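Local structure of polymerase cofactor VP35 (Reston ebolavirus, 3KS8) at residues Ala105-Ser110 with Ile122-Arg127; Pro137-Arg142 with Cys170-Gln175. The protein probably serves as the cofactor of the viral RNA polymerase, and here binds double-stranded RNA through its C-terminal domain. One frame throughout, in Å; residues are numbered along the deposited sequence.

Contact 1 of 2, residues Ala105-Ser110 with Ile122-Arg127; sequences AEFQAS and IQITKR. With nucleotides of chain B; nucleotides of chain A.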
ATOM      1  N   ALA D 105       4.672   5.157  14.157  1.00 31.50           N
ATOM      2  CA  ALA D 105       5.723   4.199  13.857  1.00 26.17           C
ATOM      3  C   ALA D 105       5.667   3.791  12.382  1.00 34.59           C
ATOM      4  O   ALA D 105       6.690   3.743  11.703  1.00 25.33           O
ATOM      5  CB  ALA D 105       5.580   2.994  14.756  1.00 19.71           C
ATOM      6  N   GLU D 106       4.469   3.506  11.878  1.00 40.89           N
ATOM      7  CA  GLU D 106       4.319   3.175  10.460  1.00 27.27           C
ATOM      8  C   GLU D 106       4.691   4.359   9.559  1.00 24.05           C
ATOM      9  O   GLU D 106       5.278   4.182   8.483  1.00 29.26           O
ATOM     10  CB  GLU D 106       2.904   2.698  10.158  1.00 23.28           C
ATOM     11  CG  GLU D 106       2.691   2.381   8.699  1.00 18.81           C
ATOM     12  CD  GLU D 106       3.595   1.265   8.208  1.00 36.89           C
ATOM     13  OE1 GLU D 106       4.204   1.428   7.126  1.00 25.46           O
ATOM     14  OE2 GLU D 106       3.692   0.225   8.909  1.00 41.37           O
ATOM     15  N   PHE D 107       4.370   5.571   9.991  1.00 21.82           N
ATOM     16  CA  PHE D 107       4.765   6.741   9.211  1.00 23.93           C
ATOM     17  C   PHE D 107       6.283   6.778   9.062  1.00 30.16           C
ATOM     18  O   PHE D 107       6.793   6.977   7.962  1.00 39.73           O
ATOM     19  CB  PHE D 107       4.253   8.038   9.850  1.00 28.66           C
ATOM     20  CG  PHE D 107       4.463   9.259   8.994  1.00 34.87           C
ATOM     21  CD1 PHE D 107       3.750   9.429   7.812  1.00 43.63           C
ATOM     22  CD2 PHE D 107       5.365  10.244   9.367  1.00 34.73           C
ATOM     23  CE1 PHE D 107       3.942  10.564   7.003  1.00 32.49           C
ATOM     24  CE2 PHE D 107       5.564  11.379   8.566  1.00 39.13           C
ATOM     25  CZ  PHE D 107       4.848  11.538   7.387  1.00 36.65           C
ATOM     26  N   GLN D 108       7.002   6.565  10.165  1.00 29.47           N
ATOM     27  CA  GLN D 108       8.471   6.605  10.160  1.00 33.31           C
ATOM     28  C   GLN D 108       9.067   5.469   9.336  1.00 30.09           C
ATOM     29  O   GLN D 108       9.998   5.670   8.556  1.00 32.10           O
ATOM     30  CB  GLN D 108       9.026   6.512  11.592  1.00 37.04           C
ATOM     31  CG  GLN D 108       8.686   7.689  12.510  1.00 27.13           C
ATOM     32  CD  GLN D 108       9.066   9.032  11.909  1.00 43.31           C
ATOM     33  OE1 GLN D 108       9.864   9.107  10.970  1.00 55.54           O
ATOM     34  NE2 GLN D 108       8.491  10.105  12.448  1.00 54.14           N
ATOM     35  N   ALA D 109       8.521   4.273   9.518  1.00 25.96           N
ATOM     36  CA  ALA D 109       9.027   3.096   8.829  1.00 28.73           C
ATOM     37  C   ALA D 109       8.887   3.231   7.322  1.00 27.86           C
ATOM     38  O   ALA D 109       9.728   2.725   6.580  1.00 28.93           O
ATOM     39  CB  ALA D 109       8.317   1.850   9.320  1.00 24.40           C
ATOM     40  N   SER D 110       7.843   3.926   6.872  1.00 21.36           N
ATOM     41  CA  SER D 110       7.616   4.081   5.439  1.00 25.24           C
ATOM     42  C   SER D 110       8.553   5.115   4.849  1.00 24.75           C
ATOM     43  O   SER D 110       8.960   5.011   3.694  1.00 31.41           O
ATOM     44  CB  SER D 110       6.157   4.450   5.138  1.00 22.21           C
ATOM     45  OG  SER D 110       5.296   3.371   5.455  1.00 22.10           O
ATOM     46  N   ILE D 122      -0.601   6.960   2.883  1.00 21.18           N
ATOM     47  CA  ILE D 122      -1.307   5.870   2.234  1.00 21.41           C
ATOM     48  C   ILE D 122      -0.968   4.500   2.863  1.00 29.53           C
ATOM     49  O   ILE D 122      -1.851   3.648   3.027  1.00 26.90           O
ATOM     50  CB  ILE D 122      -0.972   5.865   0.740  1.00 22.61           C
ATOM     51  CG1 ILE D 122      -1.556   7.116   0.089  1.00 24.47           C
ATOM     52  CG2 ILE D 122      -1.473   4.593   0.080  1.00 17.12           C
ATOM     53  CD1 ILE D 122      -1.554   7.089  -1.405  1.00 24.91           C
ATOM     54  N   GLN D 123       0.297   4.292   3.222  1.00 21.84           N
ATOM     55  CA  GLN D 123       0.722   3.024   3.799  1.00 16.97           C
ATOM     56  C   GLN D 123       0.036   2.803   5.126  1.00 20.56           C
ATOM     57  O   GLN D 123      -0.379   1.690   5.447  1.00 24.48           O
ATOM     58  CB  GLN D 123       2.238   2.976   4.017  1.00 24.85           C
ATOM     59  CG  GLN D 123       3.100   3.210   2.783  1.00 21.91           C
ATOM     60  CD  GLN D 123       2.933   2.150   1.709  1.00 26.43           C
ATOM     61  OE1 GLN D 123       3.724   2.080   0.771  1.00 28.18           O
ATOM     62  NE2 GLN D 123       1.925   1.310   1.847  1.00 20.52           N
ATOM     63  N   ILE D 124      -0.085   3.862   5.913  1.00 22.67           N
ATOM     64  CA  ILE D 124      -0.849   3.770   7.160  1.00 21.30           C
ATOM     65  C   ILE D 124      -2.252   3.213   6.920  1.00 19.92           C
ATOM     66  O   ILE D 124      -2.694   2.324   7.631  1.00 26.25           O
ATOM     67  CB  ILE D 124      -0.975   5.130   7.860  1.00 18.60           C
ATOM     68  CG1 ILE D 124       0.391   5.580   8.389  1.00 23.02           C
ATOM     69  CG2 ILE D 124      -1.957   5.023   9.005  1.00 26.94           C
ATOM     70  CD1 ILE D 124       0.535   7.071   8.528  1.00 33.00           C
ATOM     71  N   THR D 125      -2.956   3.726   5.918  1.00 17.19           N
ATOM     72  CA  THR D 125      -4.339   3.312   5.707  1.00 26.43           C
ATOM     73  C   THR D 125      -4.373   1.842   5.327  1.00 17.15           C
ATOM     74  O   THR D 125      -5.287   1.113   5.699  1.00 27.95           O
ATOM     75  CB  THR D 125      -5.048   4.180   4.627  1.00 23.08           C
ATOM     76  OG1 THR D 125      -4.433   3.979   3.351  1.00 24.79           O
ATOM     77  CG2 THR D 125      -4.941   5.641   4.970  1.00 21.38           C
ATOM     78  N   LYS D 126      -3.348   1.395   4.615  1.00 23.58           N
ATOM     79  CA  LYS D 126      -3.307   0.024   4.111  1.00 15.83           C
ATOM     80  C   LYS D 126      -2.688  -0.969   5.083  1.00 24.56           C
ATOM     81  O   LYS D 126      -2.911  -2.169   4.941  1.00 28.83           O
ATOM     82  CB  LYS D 126      -2.552  -0.019   2.790  1.00 16.73           C
ATOM     83  CG  LYS D 126      -3.314   0.629   1.661  1.00 16.50           C
ATOM     84  CD  LYS D 126      -2.491   0.730   0.417  1.00 23.81           C
ATOM     85  CE  LYS D 126      -3.178   1.604  -0.622  1.00 21.92           C
ATOM     86  NZ  LYS D 126      -4.380   0.980  -1.196  1.00 13.90           N
ATOM     87  N   ARG D 127      -1.924  -0.483   6.064  1.00 24.39           N
ATOM     88  CA  ARG D 127      -1.171  -1.365   6.963  1.00 26.11           C
ATOM     89  C   ARG D 127      -1.667  -1.361   8.407  1.00 28.31           C
ATOM     90  O   ARG D 127      -1.573  -2.376   9.093  1.00 32.66           O
ATOM     91  CB  ARG D 127       0.313  -1.008   6.956  1.00 26.64           C
ATOM     92  CG  ARG D 127       1.033  -1.520   5.732  1.00 28.48           C
ATOM     93  CD  ARG D 127       2.425  -0.948   5.619  1.00 23.61           C
ATOM     94  NE  ARG D 127       2.984  -1.194   4.297  1.00 26.12           N
ATOM     95  CZ  ARG D 127       3.997  -0.511   3.773  1.00 29.82           C
ATOM     96  NH1 ARG D 127       4.569   0.467   4.465  1.00 27.46           N
ATOM     97  NH2 ARG D 127       4.435  -0.809   2.555  1.00 24.15           N
TER
ATOM     98  P     U B  18      -2.517  -2.155  -2.875  1.00 25.10           P
ATOM     99  OP1   U B  18      -2.594  -3.297  -1.933  1.00 31.12           O
ATOM    100  OP2   U B  18      -3.612  -1.172  -2.918  1.00 23.17           O
ATOM    101  O5'   U B  18      -1.206  -1.262  -2.660  1.00 25.93           O
ATOM    102  C5'   U B  18       0.100  -1.798  -2.591  1.00 18.74           C
ATOM    103  C4'   U B  18       1.141  -0.694  -2.618  1.00 21.05           C
ATOM    104  O4'   U B  18       0.977   0.193  -3.759  1.00 30.20           O
ATOM    105  C3'   U B  18       1.089   0.288  -1.460  1.00 21.39           C
ATOM    106  O3'   U B  18       1.528  -0.328  -0.268  1.00 22.48           O
ATOM    107  C2'   U B  18       2.039   1.349  -2.002  1.00 27.73           C
ATOM    108  O2'   U B  18       3.403   0.931  -1.984  1.00 22.97           O
ATOM    109  C1'   U B  18       1.541   1.462  -3.445  1.00 20.49           C
ATOM    110  N1    U B  18       0.519   2.527  -3.704  1.00 19.48           N
ATOM    111  C2    U B  18       0.919   3.826  -3.951  1.00 33.34           C
ATOM    112  O2    U B  18       2.070   4.216  -3.955  1.00 35.59           O
ATOM    113  N3    U B  18      -0.097   4.706  -4.190  1.00 32.44           N
ATOM    114  C4    U B  18      -1.440   4.444  -4.222  1.00 33.01           C
ATOM    115  O4    U B  18      -2.216   5.364  -4.452  1.00 45.11           O
ATOM    116  C5    U B  18      -1.786   3.069  -3.979  1.00 28.53           C
ATOM    117  C6    U B  18      -0.815   2.188  -3.738  1.00 15.64           C
TER
ATOM    118  O5'   A A   1       1.317  14.376  -6.516  1.00 55.57           O
ATOM    119  C5'   A A   1       2.181  14.825  -5.470  1.00 49.73           C
ATOM    120  C4'   A A   1       3.254  13.805  -5.112  1.00 37.92           C
ATOM    121  O4'   A A   1       2.840  13.046  -3.943  1.00 66.72           O
ATOM    122  C3'   A A   1       3.566  12.745  -6.161  1.00 52.27           C
ATOM    123  O3'   A A   1       4.565  13.187  -7.074  1.00 56.76           O
ATOM    124  C2'   A A   1       4.029  11.561  -5.309  1.00 52.72           C
ATOM    125  O2'   A A   1       5.362  11.653  -4.833  1.00 65.16           O
ATOM    126  C1'   A A   1       3.036  11.657  -4.162  1.00 52.24           C
ATOM    127  N9    A A   1       1.738  11.054  -4.456  1.00 53.05           N
ATOM    128  C8    A A   1       0.596  11.717  -4.833  1.00 56.73           C
ATOM    129  N7    A A   1      -0.442  10.929  -5.036  1.00 46.07           N
ATOM    130  C5    A A   1       0.051   9.663  -4.774  1.00 42.83           C
ATOM    131  C6    A A   1      -0.558   8.396  -4.806  1.00 41.45           C
ATOM    132  N6    A A   1      -1.840   8.205  -5.136  1.00 29.50           N
ATOM    133  N1    A A   1       0.217   7.333  -4.494  1.00 42.00           N
ATOM    134  C2    A A   1       1.503   7.531  -4.169  1.00 45.08           C
ATOM    135  N3    A A   1       2.189   8.678  -4.098  1.00 49.74           N
ATOM    136  C4    A A   1       1.396   9.717  -4.415  1.00 45.80           C
TER
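The carboxylate oxygen OE1 of E106 takes a salt-bridged hydrogen bond from NH1 of R127, 2.9 Å away, while S110 OG lies 2.8 Å from the same E106 OE1. The bond is fairly straight (159°); the acceptor E106 OE1 lies almost in the guanidinium plane of R127, whereas NH1 reaches OE1 on the syn side, somewhat out of the carboxylate plane. The carboxylate and guanidinium planes are 65° apart, the two side chains crossing at about a right angle. E106 brings its carboxylate there by a bend at chi2 (61°), and the E106 and I124 side chains pass in opposite directions, with E106 CG beside I124 CG1. The other oxygen, OE2, is bridged to R166 of the second subunit; this shared positive surround would probably favour the charged carboxylate. Serine suits position 110 because its short hydroxyl can turn back to its own helix: S110 OG donates to E106 O at 3.1 Å, while S110 N reaches that carbonyl from the opposite face of its plane. Beside this polar cluster the contact is apolar, CD1 of I124 lying 4.1 Å from CD1 of the F107 ring.

Helix 117-127 also meets the RNA, and Q123 joins the two surfaces. Q123 packs CB and CG against S110, then bends away; its NE2 lies over the centre of the R127 guanidinium face and donates to O3' of U18 in chain B at 2.7 Å. K126, long enough to reach the backbone phosphate, gives NZ to OP2 of the same nucleotide at 2.9 Å. I122 CD1 stands 3.6 Å from both O4 of U18 in chain B and N1 of A1 in chain A. Such an apolar cap over the terminal base pair is characteristic of the RNA-binding domain of ebolavirus VP35.

Contact 2 of 2, residues Pro137-Arg142 with Cys170-Gln175; sequences PIIHIR and CLFKMQ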
ATOM      1  N   PRO D 137     -14.940   9.120   7.411  1.00 40.59           N
ATOM      2  CA  PRO D 137     -15.879   9.909   8.200  1.00 36.45           C
ATOM      3  C   PRO D 137     -16.741  10.828   7.344  1.00 37.62           C
ATOM      4  O   PRO D 137     -16.262  11.345   6.334  1.00 29.11           O
ATOM      5  CB  PRO D 137     -14.965  10.740   9.097  1.00 43.02           C
ATOM      6  CG  PRO D 137     -13.658  10.814   8.386  1.00 25.63           C
ATOM      7  CD  PRO D 137     -13.589   9.697   7.386  1.00 46.77           C
ATOM      8  N   ILE D 138     -17.990  11.024   7.770  1.00 44.64           N
ATOM      9  CA  ILE D 138     -18.893  11.988   7.153  1.00 25.47           C
ATOM     10  C   ILE D 138     -18.542  13.360   7.703  1.00 30.13           C
ATOM     11  O   ILE D 138     -18.292  13.523   8.894  1.00 47.95           O
ATOM     12  CB  ILE D 138     -20.386  11.704   7.472  1.00 41.20           C
ATOM     13  CG1 ILE D 138     -20.839  10.327   6.961  1.00 36.48           C
ATOM     14  CG2 ILE D 138     -21.278  12.771   6.839  1.00 35.70           C
ATOM     15  CD1 ILE D 138     -20.016   9.138   7.456  1.00 67.86           C
ATOM     16  N   ILE D 139     -18.505  14.345   6.827  1.00 36.32           N
ATOM     17  CA  ILE D 139     -18.204  15.704   7.213  1.00 35.18           C
ATOM     18  C   ILE D 139     -19.282  16.582   6.608  1.00 39.73           C
ATOM     19  O   ILE D 139     -19.315  16.763   5.394  1.00 37.09           O
ATOM     20  CB  ILE D 139     -16.834  16.120   6.688  1.00 31.88           C
ATOM     21  CG1 ILE D 139     -15.756  15.265   7.355  1.00 32.78           C
ATOM     22  CG2 ILE D 139     -16.589  17.602   6.939  1.00 24.06           C
ATOM     23  CD1 ILE D 139     -14.377  15.438   6.753  1.00 30.67           C
ATOM     24  N   HIS D 140     -20.180  17.095   7.450  1.00 37.92           N
ATOM     25  CA  HIS D 140     -21.291  17.928   6.983  1.00 44.67           C
ATOM     26  C   HIS D 140     -20.840  19.331   6.603  1.00 44.41           C
ATOM     27  O   HIS D 140     -20.260  20.047   7.416  1.00 47.82           O
ATOM     28  CB  HIS D 140     -22.392  18.007   8.037  1.00 33.99           C
ATOM     29  CG  HIS D 140     -23.155  16.732   8.200  1.00 35.01           C
ATOM     30  ND1 HIS D 140     -24.180  16.367   7.354  1.00 44.84           N
ATOM     31  CD2 HIS D 140     -23.035  15.728   9.102  1.00 41.34           C
ATOM     32  CE1 HIS D 140     -24.660  15.194   7.729  1.00 53.95           C
ATOM     33  NE2 HIS D 140     -23.981  14.784   8.787  1.00 44.03           N
ATOM     34  N   ILE D 141     -21.104  19.705   5.356  1.00 36.14           N
ATOM     35  CA  ILE D 141     -20.778  21.030   4.855  1.00 37.20           C
ATOM     36  C   ILE D 141     -22.001  21.617   4.169  1.00 42.44           C
ATOM     37  O   ILE D 141     -22.988  20.915   3.930  1.00 44.60           O
ATOM     38  CB  ILE D 141     -19.602  20.971   3.864  1.00 40.24           C
ATOM     39  CG1 ILE D 141     -20.001  20.246   2.585  1.00 32.27           C
ATOM     40  CG2 ILE D 141     -18.434  20.242   4.491  1.00 36.75           C
ATOM     41  CD1 ILE D 141     -18.930  20.292   1.521  1.00 25.94           C
ATOM     42  N   ARG D 142     -21.939  22.905   3.856  1.00 41.98           N
ATOM     43  CA  ARG D 142     -23.034  23.568   3.154  1.00 33.96           C
ATOM     44  C   ARG D 142     -23.037  23.251   1.666  1.00 39.52           C
ATOM     45  O   ARG D 142     -23.982  22.640   1.135  1.00 31.58           O
ATOM     46  CB  ARG D 142     -22.935  25.074   3.374  1.00 28.28           C
ATOM     47  CG  ARG D 142     -23.193  25.409   4.800  1.00 34.83           C
ATOM     48  CD  ARG D 142     -22.840  26.803   5.163  1.00 35.13           C
ATOM     49  NE  ARG D 142     -23.100  26.973   6.579  1.00 32.56           N
ATOM     50  CZ  ARG D 142     -22.576  27.926   7.329  1.00 43.07           C
ATOM     51  NH1 ARG D 142     -21.753  28.814   6.792  1.00 39.70           N
ATOM     52  NH2 ARG D 142     -22.873  27.979   8.621  1.00 42.09           N
ATOM     53  N   CYS D 170     -12.669  10.800   3.094  1.00 28.58           N
ATOM     54  CA  CYS D 170     -13.839  11.237   3.844  1.00 27.23           C
ATOM     55  C   CYS D 170     -15.005  11.452   2.899  1.00 35.84           C
ATOM     56  O   CYS D 170     -14.843  11.396   1.681  1.00 31.63           O
ATOM     57  CB  CYS D 170     -13.551  12.546   4.572  1.00 26.30           C
ATOM     58  SG  CYS D 170     -12.968  13.843   3.479  1.00 34.41           S
ATOM     59  N   LEU D 171     -16.175  11.722   3.467  1.00 21.02           N
ATOM     60  CA  LEU D 171     -17.373  11.936   2.677  1.00 26.30           C
ATOM     61  C   LEU D 171     -17.968  13.289   3.014  1.00 23.04           C
ATOM     62  O   LEU D 171     -18.381  13.517   4.136  1.00 28.11           O
ATOM     63  CB  LEU D 171     -18.382  10.821   2.937  1.00 22.89           C
ATOM     64  CG  LEU D 171     -17.881   9.421   2.558  1.00 26.56           C
ATOM     65  CD1 LEU D 171     -18.706   8.342   3.269  1.00 22.37           C
ATOM     66  CD2 LEU D 171     -17.896   9.208   1.030  1.00 29.07           C
ATOM     67  N   PHE D 172     -17.980  14.189   2.036  1.00 26.55           N
ATOM     68  CA  PHE D 172     -18.544  15.518   2.207  1.00 28.09           C
ATOM     69  C   PHE D 172     -20.032  15.505   1.913  1.00 32.83           C
ATOM     70  O   PHE D 172     -20.432  15.275   0.776  1.00 30.39           O
ATOM     71  CB  PHE D 172     -17.835  16.497   1.286  1.00 26.34           C
ATOM     72  CG  PHE D 172     -16.401  16.695   1.642  1.00 33.90           C
ATOM     73  CD1 PHE D 172     -16.057  17.305   2.841  1.00 36.27           C
ATOM     74  CD2 PHE D 172     -15.390  16.254   0.803  1.00 29.79           C
ATOM     75  CE1 PHE D 172     -14.732  17.474   3.198  1.00 29.40           C
ATOM     76  CE2 PHE D 172     -14.057  16.424   1.157  1.00 30.64           C
ATOM     77  CZ  PHE D 172     -13.732  17.038   2.356  1.00 30.41           C
ATOM     78  N   LYS D 173     -20.841  15.739   2.947  1.00 36.07           N
ATOM     79  CA  LYS D 173     -22.297  15.772   2.807  1.00 32.56           C
ATOM     80  C   LYS D 173     -22.803  17.210   2.813  1.00 26.41           C
ATOM     81  O   LYS D 173     -22.674  17.923   3.800  1.00 35.84           O
ATOM     82  CB  LYS D 173     -22.952  14.974   3.930  1.00 28.85           C
ATOM     83  CG  LYS D 173     -24.421  14.700   3.692  1.00 60.78           C
ATOM     84  CD  LYS D 173     -24.962  13.659   4.655  1.00 64.37           C
ATOM     85  CE  LYS D 173     -26.485  13.611   4.611  1.00 67.17           C
ATOM     86  NZ  LYS D 173     -27.004  13.501   3.218  1.00 73.15           N
ATOM     87  N   MET D 174     -23.375  17.632   1.699  1.00 39.66           N
ATOM     88  CA  MET D 174     -23.786  19.020   1.530  1.00 45.96           C
ATOM     89  C   MET D 174     -25.281  19.163   1.819  1.00 35.38           C
ATOM     90  O   MET D 174     -25.987  18.164   1.979  1.00 44.35           O
ATOM     91  CB  MET D 174     -23.424  19.472   0.114  1.00 37.17           C
ATOM     92  CG  MET D 174     -21.946  19.267  -0.175  1.00 40.53           C
ATOM     93  SD  MET D 174     -21.469  19.265  -1.909  1.00 56.90           S
ATOM     94  CE  MET D 174     -21.176  17.515  -2.200  1.00 32.74           C
ATOM     95  N   GLN D 175     -25.774  20.392   1.900  1.00 37.96           N
ATOM     96  CA  GLN D 175     -27.156  20.599   2.333  1.00 40.97           C
ATOM     97  C   GLN D 175     -28.181  20.338   1.240  1.00 39.87           C
ATOM     98  O   GLN D 175     -29.374  20.313   1.513  1.00 54.04           O
ATOM     99  CB  GLN D 175     -27.332  21.995   2.915  1.00 32.46           C
ATOM    100  CG  GLN D 175     -26.847  22.070   4.339  1.00 26.91           C
ATOM    101  CD  GLN D 175     -26.474  23.471   4.767  1.00 34.49           C
ATOM    102  OE1 GLN D 175     -26.430  24.405   3.955  1.00 30.21           O
ATOM    103  NE2 GLN D 175     -26.198  23.627   6.058  1.00 41.44           N
TER
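K173 lies alongside H140, both side chains pointing the same way from neighbouring strands. K173 CB sits 4.0 Å from I138 CG2 and also near H140 ND1; CG passes the imidazole, CD makes the closest approach at 3.4 Å from H140 CE1, and CE still skirts that carbon. With CG anti to the backbone N (chi1 -167°) the methylenes run out extended; the chain bends only at chi4, and K173 NZ ends 5.8 Å from H140 ND1, not in contact with it. A lysine suits this place, its aliphatic stem packing beside the imidazole while the amine travels on; I138 CG2 lies over one face of the H140 ring.

On the face of I139 and F172 the contact is apolar. I139 CB and CG2 lean on the F172 ring, and I139 CD1 rests 3.7 Å from C170 CB; just past the strands, I141 CG1 meets M174 CG at 3.5 Å. The backbones run in parallel register: I139 N donates to L171 O at 2.8 Å and K173 N returns to I139 O, so I139 straddles F172; I141 N then binds K173 O. This parallel pair places edge strand 138-140 in the mixed four-stranded sheet of the VP35 RNA-binding domain.

Overall arrangement
From the N terminus, the chain passes helices 65-75 and 82-97 before contact 1 closes a short loop of 11 residues, pairing helix 100-112 with helix 117-127. The chain then leaves the helical part and runs into strand 138-140, where contact 2 opens; it closes after 27 further residues, including strand 155-156, when strand 168-173 comes alongside. The two loops are in series, neither nested nor crossed. The centres of contact 1 and contact 2 lie 26 Å apart, on opposite sides of the chain's centre. Contact 1 ties together helices beside the RNA, contact 2 the sheet, whose I139, C170 and F172 pack on helix 82-97, joining the two parts.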